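Local coordinates for fiber protein (Human adenovirus 14, PDB 3F0Y) that forms the trimeric knob of the viral fiber and, as in other species B adenoviruses, probably attaches the virus to a cellular receptor, at residues 16-21 with 42-47; 131-136 with 160-165. One frame throughout, in Å; residues are numbered along the deposited sequence.

Contact 1 (16-21 with 42-47)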
ATOM      1  N   THR A  16      -5.151 -11.558 -12.505  1.00 22.88           N
ATOM      2  CA  THR A  16      -4.377 -12.079 -11.386  1.00 22.65           C
ATOM      3  C   THR A  16      -3.467 -13.210 -11.855  1.00 22.36           C
ATOM      4  O   THR A  16      -3.887 -14.076 -12.618  1.00 22.16           O
ATOM      5  CB  THR A  16      -5.302 -12.622 -10.279  1.00 22.50           C
ATOM      6  OG1 THR A  16      -6.019 -11.538  -9.682  1.00 22.56           O
ATOM      7  CG2 THR A  16      -4.505 -13.351  -9.203  1.00 22.67           C
ATOM      8  N   LEU A  17      -2.215 -13.174 -11.407  1.00 22.05           N
ATOM      9  CA  LEU A  17      -1.281 -14.280 -11.568  1.00 21.95           C
ATOM     10  C   LEU A  17      -0.791 -14.614 -10.168  1.00 21.72           C
ATOM     11  O   LEU A  17      -0.148 -13.784  -9.528  1.00 21.66           O
ATOM     12  CB  LEU A  17      -0.114 -13.864 -12.466  1.00 21.89           C
ATOM     13  CG  LEU A  17       0.909 -14.938 -12.838  1.00 22.09           C
ATOM     14  CD1 LEU A  17       0.245 -16.085 -13.587  1.00 22.39           C
ATOM     15  CD2 LEU A  17       2.034 -14.331 -13.667  1.00 22.13           C
ATOM     16  N   TRP A  18      -1.112 -15.810  -9.678  1.00 21.42           N
ATOM     17  CA  TRP A  18      -0.844 -16.131  -8.276  1.00 21.37           C
ATOM     18  C   TRP A  18      -0.519 -17.601  -8.011  1.00 21.35           C
ATOM     19  O   TRP A  18      -0.549 -18.431  -8.918  1.00 21.28           O
ATOM     20  CB  TRP A  18      -2.011 -15.645  -7.396  1.00 20.95           C
ATOM     21  CG  TRP A  18      -3.276 -16.459  -7.448  1.00 20.71           C
ATOM     22  CD1 TRP A  18      -3.628 -17.390  -8.381  1.00 20.47           C
ATOM     23  CD2 TRP A  18      -4.374 -16.382  -6.529  1.00 20.39           C
ATOM     24  NE1 TRP A  18      -4.862 -17.912  -8.090  1.00 20.31           N
ATOM     25  CE2 TRP A  18      -5.348 -17.306  -6.961  1.00 20.41           C
ATOM     26  CE3 TRP A  18      -4.623 -15.626  -5.378  1.00 20.33           C
ATOM     27  CZ2 TRP A  18      -6.555 -17.493  -6.285  1.00 20.36           C
ATOM     28  CZ3 TRP A  18      -5.822 -15.811  -4.705  1.00 20.50           C
ATOM     29  CH2 TRP A  18      -6.774 -16.740  -5.163  1.00 20.49           C
ATOM     30  N   THR A  19      -0.202 -17.892  -6.752  1.00 21.48           N
ATOM     31  CA  THR A  19       0.132 -19.240  -6.296  1.00 21.67           C
ATOM     32  C   THR A  19      -1.094 -20.022  -5.834  1.00 21.97           C
ATOM     33  O   THR A  19      -1.008 -21.226  -5.585  1.00 22.02           O
ATOM     34  CB  THR A  19       1.081 -19.169  -5.089  1.00 21.64           C
ATOM     35  OG1 THR A  19       0.473 -18.371  -4.064  1.00 20.98           O
ATOM     36  CG2 THR A  19       2.416 -18.561  -5.483  1.00 21.42           C
ATOM     37  N   GLY A  20      -2.225 -19.331  -5.698  1.00 22.17           N
ATOM     38  CA  GLY A  20      -3.408 -19.891  -5.058  1.00 22.38           C
ATOM     39  C   GLY A  20      -3.336 -19.657  -3.561  1.00 22.63           C
ATOM     40  O   GLY A  20      -2.281 -19.293  -3.032  1.00 22.53           O
ATOM     41  N   VAL A  21      -4.458 -19.864  -2.880  1.00 22.98           N
ATOM     42  CA  VAL A  21      -4.545 -19.643  -1.438  1.00 23.31           C
ATOM     43  C   VAL A  21      -4.184 -20.915  -0.672  1.00 23.70           C
ATOM     44  O   VAL A  21      -4.744 -21.980  -0.932  1.00 23.80           O
ATOM     45  CB  VAL A  21      -5.962 -19.197  -1.026  1.00 23.29           C
ATOM     46  CG1 VAL A  21      -6.030 -18.937   0.470  1.00 23.14           C
ATOM     47  CG2 VAL A  21      -6.373 -17.956  -1.803  1.00 23.19           C
ATOM     48  N   ILE A  42       3.034 -17.576  -0.652  1.00 19.63           N
ATOM     49  CA  ILE A  42       1.771 -17.053  -1.148  1.00 19.47           C
ATOM     50  C   ILE A  42       2.083 -15.757  -1.891  1.00 19.37           C
ATOM     51  O   ILE A  42       2.484 -14.767  -1.282  1.00 19.19           O
ATOM     52  CB  ILE A  42       0.763 -16.785  -0.007  1.00 19.50           C
ATOM     53  CG1 ILE A  42       0.662 -17.995   0.931  1.00 19.67           C
ATOM     54  CG2 ILE A  42      -0.608 -16.448  -0.579  1.00 19.50           C
ATOM     55  CD1 ILE A  42       0.243 -19.281   0.246  1.00 19.98           C
ATOM     56  N   LEU A  43       1.933 -15.786  -3.213  1.00 19.12           N
ATOM     57  CA  LEU A  43       2.228 -14.632  -4.053  1.00 19.04           C
ATOM     58  C   LEU A  43       1.048 -14.358  -4.967  1.00 18.95           C
ATOM     59  O   LEU A  43       0.576 -15.258  -5.657  1.00 19.10           O
ATOM     60  CB  LEU A  43       3.481 -14.886  -4.893  1.00 19.01           C
ATOM     61  CG  LEU A  43       3.908 -13.743  -5.818  1.00 19.06           C
ATOM     62  CD1 LEU A  43       4.247 -12.491  -5.012  1.00 19.33           C
ATOM     63  CD2 LEU A  43       5.080 -14.165  -6.688  1.00 19.17           C
ATOM     64  N   THR A  44       0.579 -13.113  -4.960  1.00 18.72           N
ATOM     65  CA  THR A  44      -0.515 -12.681  -5.819  1.00 18.58           C
ATOM     66  C   THR A  44      -0.090 -11.422  -6.562  1.00 18.52           C
ATOM     67  O   THR A  44       0.218 -10.400  -5.942  1.00 18.39           O
ATOM     68  CB  THR A  44      -1.790 -12.395  -5.000  1.00 18.57           C
ATOM     69  OG1 THR A  44      -2.098 -13.533  -4.186  1.00 18.61           O
ATOM     70  CG2 THR A  44      -2.968 -12.083  -5.916  1.00 18.67           C
ATOM     71  N   LEU A  45      -0.058 -11.513  -7.889  1.00 18.40           N
ATOM     72  CA  LEU A  45       0.258 -10.377  -8.747  1.00 18.40           C
ATOM     73  C   LEU A  45      -1.016  -9.957  -9.461  1.00 18.40           C
ATOM     74  O   LEU A  45      -1.589 -10.740 -10.217  1.00 18.48           O
ATOM     75  CB  LEU A  45       1.322 -10.761  -9.776  1.00 18.33           C
ATOM     76  CG  LEU A  45       2.622 -11.357  -9.232  1.00 18.12           C
ATOM     77  CD1 LEU A  45       3.491 -11.844 -10.375  1.00 17.85           C
ATOM     78  CD2 LEU A  45       3.371 -10.340  -8.373  1.00 17.55           C
ATOM     79  N   VAL A  46      -1.460  -8.728  -9.215  1.00 18.44           N
ATOM     80  CA  VAL A  46      -2.666  -8.207  -9.849  1.00 18.42           C
ATOM     81  C   VAL A  46      -2.331  -7.028 -10.752  1.00 18.39           C
ATOM     82  O   VAL A  46      -1.641  -6.096 -10.339  1.00 18.14           O
ATOM     83  CB  VAL A  46      -3.707  -7.769  -8.809  1.00 18.39           C
ATOM     84  CG1 VAL A  46      -4.962  -7.249  -9.503  1.00 18.48           C
ATOM     85  CG2 VAL A  46      -4.046  -8.928  -7.882  1.00 18.29           C
ATOM     86  N   LYS A  47      -2.826  -7.079 -11.985  1.00 18.44           N
ATOM     87  CA  LYS A  47      -2.655  -5.984 -12.935  1.00 18.70           C
ATOM     88  C   LYS A  47      -3.539  -4.810 -12.545  1.00 18.65           C
ATOM     89  O   LYS A  47      -4.762  -4.939 -12.501  1.00 18.99           O
ATOM     90  CB  LYS A  47      -2.994  -6.440 -14.353  1.00 18.72           C
ATOM     91  CG  LYS A  47      -1.901  -7.272 -14.986  1.00 19.10           C
ATOM     92  CD  LYS A  47      -2.357  -7.890 -16.288  1.00 19.07           C
ATOM     93  CE  LYS A  47      -1.179  -8.448 -17.044  1.00 19.51           C
ATOM     94  NZ  LYS A  47      -1.595  -9.230 -18.237  1.00 19.47           N
TER
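Ile-42 meets the first segment through Thr-19, whose OG1 stands 3.5 Å from Ile-42 CA. At Leu-43 the backbone is gripped twice: Leu-43 O accepts the N-H of Thr-19, while Leu-43 N donates to Thr-19 OG1 at 3.1 Å. That hydroxyl lies between the backbone N and the carbonyl carbon of Thr-19 (chi1 56°) and donates to Gly-20 O, in the carbonyl plane, with a weak bond to Leu-41 O as well. A side-chain oxygen thus takes the ladder position of a backbone carbonyl where the strand turns off.

Thr-44 faces Trp-18 as a non-hydrogen-bonded pair, side chains pointing the same way. Its OG1 comes in plane to the indole edge, 3.5 Å from Trp-18 CE3, and is a buried hydroxyl without a polar partner in the model. Thr-44 CG2 also meets Thr-16 CG2 at 3.8 Å, and this latter methyl lies against one indole face while Gly-20 CA covers the other. Trp-18 NE1 bonds to Asn-106 O, outside the two strands.

Leu-45 and Leu-17 form the hydrogen-bonded pair. Leu-17 N reaches Leu-45 O at 2.8 Å with an N-H...O angle of 170°, and Leu-45 N returns a bond to Leu-17 O, also at 2.8 Å. Val-46 CG2 ends the contact 3.7 Å from Thr-16 OG1, a hydroxyl bonded to Ala-50 N of the second subunit. The register is that of an antiparallel pairing in which short strand 16-18 is outermost, within this chain, in a sheet of the knob's beta sandwich.

Contact 2 (131-136 with 160-165)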
ATOM      1  N   SER A 131      24.459   2.799 -13.069  1.00 21.58           N
ATOM      2  CA  SER A 131      23.983   4.170 -12.866  1.00 21.45           C
ATOM      3  C   SER A 131      22.534   4.228 -12.377  1.00 21.19           C
ATOM      4  O   SER A 131      22.146   5.187 -11.711  1.00 21.17           O
ATOM      5  CB  SER A 131      24.136   4.994 -14.149  1.00 21.56           C
ATOM      6  OG  SER A 131      23.203   4.594 -15.135  1.00 21.97           O
ATOM      7  N   ARG A 132      21.745   3.205 -12.702  1.00 20.96           N
ATOM      8  CA  ARG A 132      20.334   3.150 -12.309  1.00 20.78           C
ATOM      9  C   ARG A 132      20.032   2.035 -11.307  1.00 20.65           C
ATOM     10  O   ARG A 132      18.868   1.715 -11.061  1.00 20.47           O
ATOM     11  CB  ARG A 132      19.463   2.960 -13.549  1.00 20.69           C
ATOM     12  CG  ARG A 132      19.627   4.042 -14.602  1.00 20.55           C
ATOM     13  CD  ARG A 132      18.688   3.792 -15.762  1.00 20.59           C
ATOM     14  NE  ARG A 132      17.302   3.714 -15.307  1.00 20.50           N
ATOM     15  CZ  ARG A 132      16.308   3.133 -15.975  1.00 20.64           C
ATOM     16  NH1 ARG A 132      16.519   2.564 -17.158  1.00 20.54           N
ATOM     17  NH2 ARG A 132      15.089   3.125 -15.448  1.00 20.46           N
ATOM     18  N   GLU A 133      21.077   1.459 -10.719  1.00 20.68           N
ATOM     19  CA  GLU A 133      20.944   0.314  -9.814  1.00 20.57           C
ATOM     20  C   GLU A 133      19.996   0.552  -8.630  1.00 20.11           C
ATOM     21  O   GLU A 133      19.319  -0.377  -8.188  1.00 20.20           O
ATOM     22  CB  GLU A 133      22.327  -0.098  -9.303  1.00 20.71           C
ATOM     23  CG  GLU A 133      22.328  -1.284  -8.352  1.00 21.31           C
ATOM     24  CD  GLU A 133      23.709  -1.881  -8.153  1.00 22.00           C
ATOM     25  OE1 GLU A 133      24.711  -1.208  -8.487  1.00 24.01           O
ATOM     26  OE2 GLU A 133      23.789  -3.027  -7.658  1.00 24.84           O
ATOM     27  N   LYS A 134      19.952   1.784  -8.124  1.00 19.65           N
ATOM     28  CA  LYS A 134      19.101   2.126  -6.977  1.00 19.33           C
ATOM     29  C   LYS A 134      17.611   1.989  -7.286  1.00 18.95           C
ATOM     30  O   LYS A 134      16.811   1.736  -6.387  1.00 18.57           O
ATOM     31  CB  LYS A 134      19.371   3.557  -6.500  1.00 19.36           C
ATOM     32  CG  LYS A 134      20.770   3.807  -5.955  1.00 19.39           C
ATOM     33  CD  LYS A 134      20.953   5.286  -5.633  1.00 19.49           C
ATOM     34  CE  LYS A 134      22.405   5.661  -5.389  1.00 19.84           C
ATOM     35  NZ  LYS A 134      22.732   5.826  -3.950  1.00 20.15           N
ATOM     36  N   GLU A 135      17.245   2.160  -8.554  1.00 18.64           N
ATOM     37  CA  GLU A 135      15.842   2.119  -8.972  1.00 18.55           C
ATOM     38  C   GLU A 135      15.241   0.711  -8.912  1.00 18.30           C
ATOM     39  O   GLU A 135      14.021   0.554  -8.929  1.00 18.00           O
ATOM     40  CB  GLU A 135      15.699   2.694 -10.384  1.00 18.55           C
ATOM     41  CG  GLU A 135      16.103   4.162 -10.482  1.00 18.68           C
ATOM     42  CD  GLU A 135      16.139   4.669 -11.907  1.00 18.85           C
ATOM     43  OE1 GLU A 135      15.153   4.457 -12.637  1.00 19.69           O
ATOM     44  OE2 GLU A 135      17.149   5.293 -12.294  1.00 19.68           O
ATOM     45  N   ASN A 136      16.101  -0.302  -8.828  1.00 18.06           N
ATOM     46  CA  ASN A 136      15.668  -1.697  -8.761  1.00 18.06           C
ATOM     47  C   ASN A 136      15.156  -2.132  -7.386  1.00 17.90           C
ATOM     48  O   ASN A 136      14.634  -3.238  -7.250  1.00 17.84           O
ATOM     49  CB  ASN A 136      16.817  -2.617  -9.186  1.00 18.13           C
ATOM     50  CG  ASN A 136      17.212  -2.424 -10.634  1.00 18.51           C
ATOM     51  OD1 ASN A 136      18.133  -1.671 -10.943  1.00 19.52           O
ATOM     52  ND2 ASN A 136      16.504  -3.092 -11.534  1.00 19.38           N
ATOM     53  N   LEU A 160      14.034  -5.826  -8.087  1.00 19.04           N
ATOM     54  CA  LEU A 160      13.468  -6.213  -9.370  1.00 19.34           C
ATOM     55  C   LEU A 160      14.566  -6.232 -10.421  1.00 19.52           C
ATOM     56  O   LEU A 160      15.336  -5.280 -10.532  1.00 19.66           O
ATOM     57  CB  LEU A 160      12.369  -5.234  -9.778  1.00 19.17           C
ATOM     58  CG  LEU A 160      11.237  -5.074  -8.762  1.00 18.85           C
ATOM     59  CD1 LEU A 160      10.241  -4.033  -9.238  1.00 18.62           C
ATOM     60  CD2 LEU A 160      10.546  -6.402  -8.507  1.00 18.54           C
ATOM     61  N   ASN A 161      14.630  -7.320 -11.185  1.00 19.88           N
ATOM     62  CA  ASN A 161      15.603  -7.473 -12.265  1.00 20.30           C
ATOM     63  C   ASN A 161      17.047  -7.261 -11.781  1.00 20.76           C
ATOM     64  O   ASN A 161      17.534  -8.053 -10.977  1.00 20.92           O
ATOM     65  CB  ASN A 161      15.222  -6.562 -13.440  1.00 20.13           C
ATOM     66  CG  ASN A 161      13.878  -6.932 -14.049  1.00 19.70           C
ATOM     67  OD1 ASN A 161      13.414  -8.064 -13.915  1.00 18.87           O
ATOM     68  ND2 ASN A 161      13.245  -5.975 -14.718  1.00 18.95           N
ATOM     69  N   GLN A 162      17.714  -6.206 -12.255  1.00 21.46           N
ATOM     70  CA  GLN A 162      19.089  -5.858 -11.854  1.00 21.77           C
ATOM     71  C   GLN A 162      20.153  -6.831 -12.365  1.00 22.02           C
ATOM     72  O   GLN A 162      21.059  -6.431 -13.098  1.00 22.14           O
ATOM     73  CB  GLN A 162      19.209  -5.682 -10.329  1.00 21.81           C
ATOM     74  CG  GLN A 162      20.614  -5.332  -9.839  1.00 22.47           C
ATOM     75  CD  GLN A 162      21.238  -4.183 -10.603  1.00 24.09           C
ATOM     76  OE1 GLN A 162      20.635  -3.122 -10.747  1.00 25.91           O
ATOM     77  NE2 GLN A 162      22.454  -4.389 -11.100  1.00 25.52           N
ATOM     78  N   ARG A 163      20.061  -8.095 -11.963  1.00 22.32           N
ATOM     79  CA  ARG A 163      21.063  -9.078 -12.359  1.00 22.98           C
ATOM     80  C   ARG A 163      20.420 -10.435 -12.664  1.00 23.11           C
ATOM     81  O   ARG A 163      19.602 -10.938 -11.895  1.00 23.05           O
ATOM     82  CB  ARG A 163      22.171  -9.158 -11.292  1.00 23.05           C
ATOM     83  CG  ARG A 163      22.268 -10.437 -10.473  1.00 23.88           C
ATOM     84  CD  ARG A 163      23.315 -10.296  -9.367  1.00 24.37           C
ATOM     85  NE  ARG A 163      22.696 -10.166  -8.048  1.00 25.84           N
ATOM     86  CZ  ARG A 163      22.311 -11.188  -7.283  1.00 26.46           C
ATOM     87  NH1 ARG A 163      22.475 -12.445  -7.686  1.00 27.35           N
ATOM     88  NH2 ARG A 163      21.755 -10.953  -6.101  1.00 26.76           N
ATOM     89  N   ALA A 164      20.769 -10.996 -13.818  1.00 23.52           N
ATOM     90  CA  ALA A 164      20.280 -12.309 -14.230  1.00 23.76           C
ATOM     91  C   ALA A 164      21.308 -13.366 -13.849  1.00 24.10           C
ATOM     92  O   ALA A 164      22.495 -13.064 -13.727  1.00 24.35           O
ATOM     93  CB  ALA A 164      20.026 -12.332 -15.728  1.00 23.83           C
ATOM     94  N   ILE A 165      20.847 -14.600 -13.658  1.00 24.42           N
ATOM     95  CA  ILE A 165      21.730 -15.714 -13.285  1.00 24.44           C
ATOM     96  C   ILE A 165      21.937 -16.727 -14.417  1.00 24.59           C
ATOM     97  O   ILE A 165      22.825 -17.577 -14.334  1.00 24.79           O
ATOM     98  CB  ILE A 165      21.220 -16.452 -12.018  1.00 24.54           C
ATOM     99  CG1 ILE A 165      19.833 -17.068 -12.244  1.00 24.62           C
ATOM    100  CG2 ILE A 165      21.183 -15.499 -10.832  1.00 24.47           C
ATOM    101  CD1 ILE A 165      19.417 -18.017 -11.141  1.00 24.63           C
TER
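Asn-136, the last residue of the 3-10 segment 133-136, accepts the N-H of Leu-160 on its carbonyl O at 2.8 Å, joining the residue just before strand 137-145 to the last residue of strand 151-160. The Asn-136 side chain adds a second tie between the two segments. With CG anti to its carbonyl carbon (chi1 -65°), the amide is directed toward segment 160-165, and ND2 donates to Leu-160 O at 2.7 Å. This bond is bent, 146° at the hydrogen, although the donor lies nearly in line with the C=O. The same ND2 also bonds to Pro-126 O, so two backbone carbonyls hold the amide in its orientation.

Gln-162 CB sits over one face of the Asn-136 amide, 3.8 Å from Asn-136 CG, and the two amide planes stand almost perpendicular, 87° apart. The Gln-162 chain bends about CB-CG and brings its amide across Glu-133, the two side chains crossing obliquely, with Gln-162 CD 3.8 Å from Glu-133 CG. Glu-133 is extended, and it also packs on His-149 of the third subunit.

In segment 160-165, Arg-163 N bonds to Asn-161 O at 2.7 Å, which makes Gln-162 the centre of a classic gamma turn. Within segment 131-136, Arg-132 NH2 forms a salt bridge with Glu-135 OE1 at 3.1 Å, the oxygen lying in the guanidinium plane, and NH2 bonds further to Thr-123 O. The arrangement closes the open end of the beta hairpin formed by strands 137-145 and 151-160, where the knob's DG and HI loops, in the usual fiber-knob naming, come together.

Overall arrangement
Contact 1 and contact 2 belong to the two different four-stranded sheets of the knob: 16-21 with 42-47 includes the outermost strand, within this chain, of one, whereas 131-136 with 160-165 ties loops at an end of the other. Their centres are 23 Å apart and their nearest atoms about 8 Å, so they do not touch. The centre of contact 1 is about 10 Å from the centre of the chain, that of contact 2 about 17 Å, and contact 1 is complete in sequence before contact 2 begins. Each also borders a different neighbour, the second subunit at contact 1 and the third at contact 2, which places both beside interfaces of the trimer.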